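Local atomic coordinates of second substrate binding domain of putative amino acid ABC transporter (Streptococcus pneumoniae, PDB entry 4OEN), a protein that probably binds an amino acid outside the cell and hands it to the membrane components of an ABC transporter. Residues A78-I92 and S178-G192. Numbering follows the deposited sequence. Where two conformers were deposited one is given.
Sequences ATFDFSESYYTANTI and SGTPIGETAFAVKKG
Glu184 OE1 is gripped by two hydroxyls of segment 78-92. Thr88 OG1 donates to the syn lone pair of Glu184 OE1 at 2.9 Å, the Thr88 and Glu184 side chains lying side by side, while Ser85 OG reaches the same oxygen from the anti side, somewhat out of the carboxylate plane, at 2.8 Å. A bend at chi2 (-65°) turns the glutamate chain toward segment 78-92 and sets OE1 between these donors. Ser85 OG also accepts from Tyr87 N, two residues on, which makes an ST turn. Alongside, Thr185 OG1 stands at the edge of the Tyr87 ring and donates to Tyr87 O from above the carbonyl plane (2.8 Å). The Tyr86 ring lies with one face over Thr185 O, and its hydroxyl shares a water with Ala186 O.

Antiparallel pairing continues on both flanks. Toward 92 a classic beta bulge sets Ile182 and Gly183 against Ala89, whose O accepts from Ile182 N (2.8 Å) and, at greater length, from Gly183 N. Toward 78, Ser83 N binds Phe187 O at 2.8 Å. A chi1 of 73° puts Ser83 OG between its own backbone N and carbonyl carbon, where it receives Phe187 N at 3.0 Å and donates to Glu84 O. The far end closes with Gly192 N meeting Asp81 OD2 from above the carboxylate plane (2.9 Å, 178° at the hydrogen) and Lys191 NZ on Ala78 O.

The segments contain the two antiparallel connections that join the lobes of this type II periplasmic-binding-protein fold. Hydroxyl and carboxylate bonds near their middle supplement the irregular backbone pairing there, consistent with a hinge that can flex while its strands stay joined.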
loop_
_atom_site.group_PDB
_atom_site.type_symbol
_atom_site.label_atom_id
_atom_site.label_comp_id
_atom_site.label_asym_id
_atom_site.label_seq_id
_atom_site.Cartn_x
_atom_site.Cartn_y
_atom_site.Cartn_z
ATOM N N ALA A 78 4.522 18.397 8.090
ATOM C CA ALA A 78 4.858 19.331 9.152
ATOM C C ALA A 78 6.009 18.826 10.015
ATOM O O ALA A 78 6.757 19.617 10.578
ATOM C CB ALA A 78 3.636 19.615 10.020
ATOM N N THR A 79 6.150 17.508 10.125
ATOM C CA THR A 79 7.183 16.951 10.994
ATOM C C THR A 79 8.077 15.928 10.297
ATOM O O THR A 79 9.068 15.485 10.874
ATOM C CB THR A 79 6.556 16.298 12.248
ATOM O OG1 THR A 79 5.585 15.331 11.846
ATOM C CG2 THR A 79 5.864 17.350 13.123
ATOM N N PHE A 80 7.734 15.568 9.065
ATOM C CA PHE A 80 8.536 14.613 8.287
ATOM C C PHE A 80 8.976 15.203 6.955
ATOM O O PHE A 80 8.242 15.974 6.337
ATOM C CB PHE A 80 7.743 13.336 7.985
ATOM C CG PHE A 80 7.519 12.440 9.172
ATOM C CD1 PHE A 80 8.487 11.525 9.553
ATOM C CD2 PHE A 80 6.319 12.479 9.872
ATOM C CE1 PHE A 80 8.289 10.677 10.637
ATOM C CE2 PHE A 80 6.111 11.630 10.958
ATOM C CZ PHE A 80 7.103 10.722 11.333
ATOM N N ASP A 81 10.155 14.800 6.496
ATOM C CA ASP A 81 10.575 15.022 5.118
ATOM C C ASP A 81 10.469 13.695 4.380
ATOM O O ASP A 81 10.991 12.684 4.835
ATOM C CB ASP A 81 12.012 15.552 5.043
ATOM C CG ASP A 81 12.153 16.985 5.555
ATOM O OD1 ASP A 81 11.165 17.749 5.544
ATOM O OD2 ASP A 81 13.279 17.345 5.963
ATOM N N PHE A 82 9.789 13.708 3.243
ATOM C CA PHE A 82 9.539 12.493 2.494
ATOM C C PHE A 82 10.502 12.329 1.337
ATOM O O PHE A 82 10.963 13.318 0.751
ATOM C CB PHE A 82 8.107 12.491 1.963
ATOM C CG PHE A 82 7.061 12.214 3.011
ATOM C CD1 PHE A 82 6.808 10.916 3.435
ATOM C CD2 PHE A 82 6.281 13.248 3.518
ATOM C CE1 PHE A 82 5.818 10.650 4.382
ATOM C CE2 PHE A 82 5.298 12.990 4.457
ATOM C CZ PHE A 82 5.060 11.689 4.886
ATOM N N SER A 83 10.778 11.077 1.003
ATOM C CA SER A 83 11.419 10.722 -0.254
ATOM C C SER A 83 10.469 10.906 -1.428
ATOM O O SER A 83 9.285 11.198 -1.264
ATOM C CB SER A 83 11.869 9.267 -0.238
ATOM O OG SER A 83 10.748 8.398 -0.355
ATOM N N GLU A 84 10.988 10.694 -2.623
ATOM C CA GLU A 84 10.154 10.520 -3.800
ATOM C C GLU A 84 9.221 9.349 -3.555
ATOM O O GLU A 84 9.578 8.420 -2.832
ATOM C CB GLU A 84 11.012 10.261 -5.043
ATOM C CG GLU A 84 11.902 11.415 -5.430
ATOM C CD GLU A 84 11.161 12.472 -6.221
ATOM O OE1 GLU A 84 9.993 12.227 -6.588
ATOM O OE2 GLU A 84 11.747 13.544 -6.480
ATOM N N SER A 85 8.039 9.388 -4.154
ATOM C CA SER A 85 7.105 8.283 -4.046
ATOM C C SER A 85 7.671 7.024 -4.675
ATOM O O SER A 85 8.209 7.076 -5.787
ATOM C CB SER A 85 5.777 8.635 -4.721
ATOM O OG SER A 85 4.868 7.544 -4.624
ATOM N N TYR A 86 7.526 5.887 -3.996
ATOM C CA TYR A 86 7.893 4.619 -4.612
ATOM C C TYR A 86 6.670 3.792 -4.979
ATOM O O TYR A 86 6.801 2.704 -5.534
ATOM C CB TYR A 86 8.827 3.800 -3.708
ATOM C CG TYR A 86 8.277 3.365 -2.368
ATOM C CD1 TYR A 86 7.544 2.190 -2.233
ATOM C CD2 TYR A 86 8.528 4.107 -1.230
ATOM C CE1 TYR A 86 7.050 1.797 -0.988
ATOM C CE2 TYR A 86 8.036 3.713 0.023
ATOM C CZ TYR A 86 7.307 2.553 0.128
ATOM O OH TYR A 86 6.814 2.148 1.356
ATOM N N TYR A 87 5.481 4.311 -4.693
ATOM C CA TYR A 87 4.260 3.575 -5.009
ATOM C C TYR A 87 3.058 4.493 -4.960
ATOM O O TYR A 87 2.813 5.143 -3.938
ATOM C CB TYR A 87 4.059 2.409 -4.034
ATOM C CG TYR A 87 2.905 1.519 -4.424
ATOM C CD1 TYR A 87 3.010 0.659 -5.515
ATOM C CD2 TYR A 87 1.710 1.541 -3.713
ATOM C CE1 TYR A 87 1.956 -0.152 -5.880
ATOM C CE2 TYR A 87 0.649 0.722 -4.071
ATOM C CZ TYR A 87 0.784 -0.121 -5.154
ATOM O OH TYR A 87 -0.255 -0.938 -5.539
ATOM N N THR A 88 2.313 4.544 -6.060
ATOM C CA THR A 88 1.063 5.288 -6.092
ATOM C C THR A 88 -0.056 4.378 -5.657
ATOM O O THR A 88 -0.322 3.366 -6.312
ATOM C CB THR A 88 0.752 5.840 -7.484
ATOM O OG1 THR A 88 1.804 6.724 -7.883
ATOM C CG2 THR A 88 -0.587 6.601 -7.470
ATOM N N ALA A 89 -0.699 4.753 -4.556
ATOM C CA ALA A 89 -1.754 3.949 -3.958
ATOM C C ALA A 89 -3.081 4.276 -4.616
ATOM O O ALA A 89 -3.450 5.438 -4.727
ATOM C CB ALA A 89 -1.831 4.193 -2.467
ATOM N N ASN A 90 -3.767 3.237 -5.073
ATOM C CA ASN A 90 -5.059 3.391 -5.722
ATOM C C ASN A 90 -6.140 2.670 -4.957
ATOM O O ASN A 90 -5.860 1.732 -4.218
ATOM C CB ASN A 90 -5.049 2.818 -7.145
ATOM C CG ASN A 90 -4.035 3.478 -8.055
ATOM O OD1 ASN A 90 -3.930 4.693 -8.114
ATOM N ND2 ASN A 90 -3.299 2.664 -8.795
ATOM N N THR A 91 -7.383 3.117 -5.155
ATOM C CA THR A 91 -8.553 2.306 -4.847
ATOM C C THR A 91 -8.961 1.631 -6.160
ATOM O O THR A 91 -8.800 2.214 -7.223
ATOM C CB THR A 91 -9.715 3.154 -4.266
ATOM O OG1 THR A 91 -10.843 2.307 -4.066
ATOM C CG2 THR A 91 -10.105 4.259 -5.201
ATOM N N ILE A 92 -9.454 0.402 -6.084
ATOM C CA ILE A 92 -9.733 -0.360 -7.302
ATOM C C ILE A 92 -10.894 -1.311 -7.078
ATOM O O ILE A 92 -11.135 -1.777 -5.965
ATOM C CB ILE A 92 -8.453 -1.127 -7.761
ATOM C CG1 ILE A 92 -8.545 -1.563 -9.217
ATOM C CG2 ILE A 92 -8.150 -2.311 -6.856
ATOM C CD1 ILE A 92 -7.200 -2.049 -9.755
ATOM N N SER A 178 -9.020 0.038 -14.285
ATOM C CA SER A 178 -7.855 0.678 -13.680
ATOM C C SER A 178 -8.255 1.425 -12.411
ATOM O O SER A 178 -9.365 1.945 -12.307
ATOM C CB SER A 178 -7.175 1.640 -14.655
ATOM O OG SER A 178 -7.974 2.787 -14.876
ATOM N N GLY A 179 -7.335 1.458 -11.458
ATOM C CA GLY A 179 -7.574 2.079 -10.169
ATOM C C GLY A 179 -7.588 3.586 -10.235
ATOM O O GLY A 179 -7.149 4.190 -11.232
ATOM N N THR A 180 -8.118 4.193 -9.176
ATOM C CA THR A 180 -8.146 5.641 -9.011
ATOM C C THR A 180 -7.185 6.005 -7.891
ATOM O O THR A 180 -7.275 5.460 -6.781
ATOM C CB THR A 180 -9.561 6.162 -8.674
ATOM O OG1 THR A 180 -10.404 6.027 -9.824
ATOM C CG2 THR A 180 -9.523 7.619 -8.277
ATOM N N PRO A 181 -6.262 6.934 -8.176
ATOM C CA PRO A 181 -5.229 7.320 -7.215
ATOM C C PRO A 181 -5.805 7.926 -5.945
ATOM O O PRO A 181 -6.711 8.766 -6.007
ATOM C CB PRO A 181 -4.397 8.351 -7.989
ATOM C CG PRO A 181 -5.331 8.896 -9.014
ATOM C CD PRO A 181 -6.180 7.726 -9.419
ATOM N N ILE A 182 -5.286 7.492 -4.805
ATOM C CA ILE A 182 -5.708 8.060 -3.533
ATOM C C ILE A 182 -4.520 8.666 -2.793
ATOM O O ILE A 182 -4.700 9.427 -1.845
ATOM C CB ILE A 182 -6.419 7.009 -2.654
ATOM C CG1 ILE A 182 -5.498 5.846 -2.310
ATOM C CG2 ILE A 182 -7.671 6.497 -3.359
ATOM C CD1 ILE A 182 -6.191 4.735 -1.538
ATOM N N GLY A 183 -3.303 8.364 -3.241
ATOM C CA GLY A 183 -2.144 8.958 -2.601
ATOM C C GLY A 183 -0.816 8.380 -3.029
ATOM O O GLY A 183 -0.756 7.499 -3.881
ATOM N N GLU A 184 0.249 8.891 -2.423
ATOM C CA GLU A 184 1.592 8.418 -2.694
ATOM C C GLU A 184 2.181 7.797 -1.447
ATOM O O GLU A 184 1.780 8.108 -0.318
ATOM C CB GLU A 184 2.488 9.564 -3.171
ATOM C CG GLU A 184 1.937 10.346 -4.353
ATOM C CD GLU A 184 1.829 9.512 -5.616
ATOM O OE1 GLU A 184 2.483 8.447 -5.702
ATOM O OE2 GLU A 184 1.095 9.933 -6.530
ATOM N N THR A 185 3.151 6.923 -1.664
ATOM C CA THR A 185 3.759 6.165 -0.592
ATOM C C THR A 185 5.243 6.484 -0.595
ATOM O O THR A 185 5.873 6.437 -1.644
ATOM C CB THR A 185 3.549 4.652 -0.789
ATOM O OG1 THR A 185 2.217 4.409 -1.262
ATOM C CG2 THR A 185 3.782 3.900 0.503
ATOM N N ALA A 186 5.810 6.809 0.566
ATOM C CA ALA A 186 7.216 7.203 0.582
ATOM C C ALA A 186 7.918 6.853 1.878
ATOM O O ALA A 186 7.289 6.547 2.881
ATOM C CB ALA A 186 7.348 8.707 0.317
ATOM N N PHE A 187 9.246 6.905 1.818
ATOM C CA PHE A 187 10.137 6.808 2.971
ATOM C C PHE A 187 10.212 8.184 3.629
ATOM O O PHE A 187 10.026 9.194 2.951
ATOM C CB PHE A 187 11.511 6.321 2.452
ATOM C CG PHE A 187 12.623 6.356 3.455
ATOM C CD1 PHE A 187 12.790 5.324 4.372
ATOM C CD2 PHE A 187 13.546 7.393 3.439
ATOM C CE1 PHE A 187 13.848 5.345 5.293
ATOM C CE2 PHE A 187 14.599 7.421 4.346
ATOM C CZ PHE A 187 14.746 6.400 5.282
ATOM N N ALA A 188 10.451 8.231 4.942
ATOM C CA ALA A 188 10.477 9.530 5.624
ATOM C C ALA A 188 11.564 9.612 6.670
ATOM O O ALA A 188 11.933 8.609 7.278
ATOM C CB ALA A 188 9.116 9.829 6.279
ATOM N N VAL A 189 12.060 10.828 6.871
ATOM C CA VAL A 189 12.966 11.151 7.971
ATOM C C VAL A 189 12.329 12.289 8.763
ATOM O O VAL A 189 11.352 12.908 8.306
ATOM C CB VAL A 189 14.367 11.562 7.471
ATOM C CG1 VAL A 189 14.986 10.424 6.646
ATOM C CG2 VAL A 189 14.285 12.816 6.635
ATOM N N LYS A 190 12.844 12.545 9.957
ATOM C CA LYS A 190 12.355 13.690 10.716
ATOM C C LYS A 190 12.645 14.973 9.935
ATOM O O LYS A 190 13.732 15.123 9.392
ATOM C CB LYS A 190 12.994 13.733 12.105
ATOM C CG LYS A 190 12.471 14.865 12.975
ATOM C CD LYS A 190 13.096 14.833 14.357
ATOM C CE LYS A 190 12.556 15.967 15.213
ATOM N NZ LYS A 190 13.131 15.916 16.570
ATOM N N LYS A 191 11.665 15.877 9.862
ATOM C CA LYS A 191 11.839 17.157 9.172
ATOM C C LYS A 191 13.141 17.826 9.604
ATOM O O LYS A 191 13.388 18.026 10.799
ATOM C CB LYS A 191 10.658 18.095 9.440
ATOM C CG LYS A 191 10.745 19.423 8.675
ATOM C CD LYS A 191 9.463 20.263 8.808
ATOM C CE LYS A 191 9.509 21.194 10.015
ATOM N NZ LYS A 191 8.212 21.919 10.227
ATOM N N GLY A 192 13.992 18.110 8.625
ATOM C CA GLY A 192 15.237 18.813 8.874
ATOM C C GLY A 192 16.376 17.911 9.306
ATOM O O GLY A 192 17.491 18.379 9.536
HETATM O O HOH W 1 6.723 3.943 3.558
#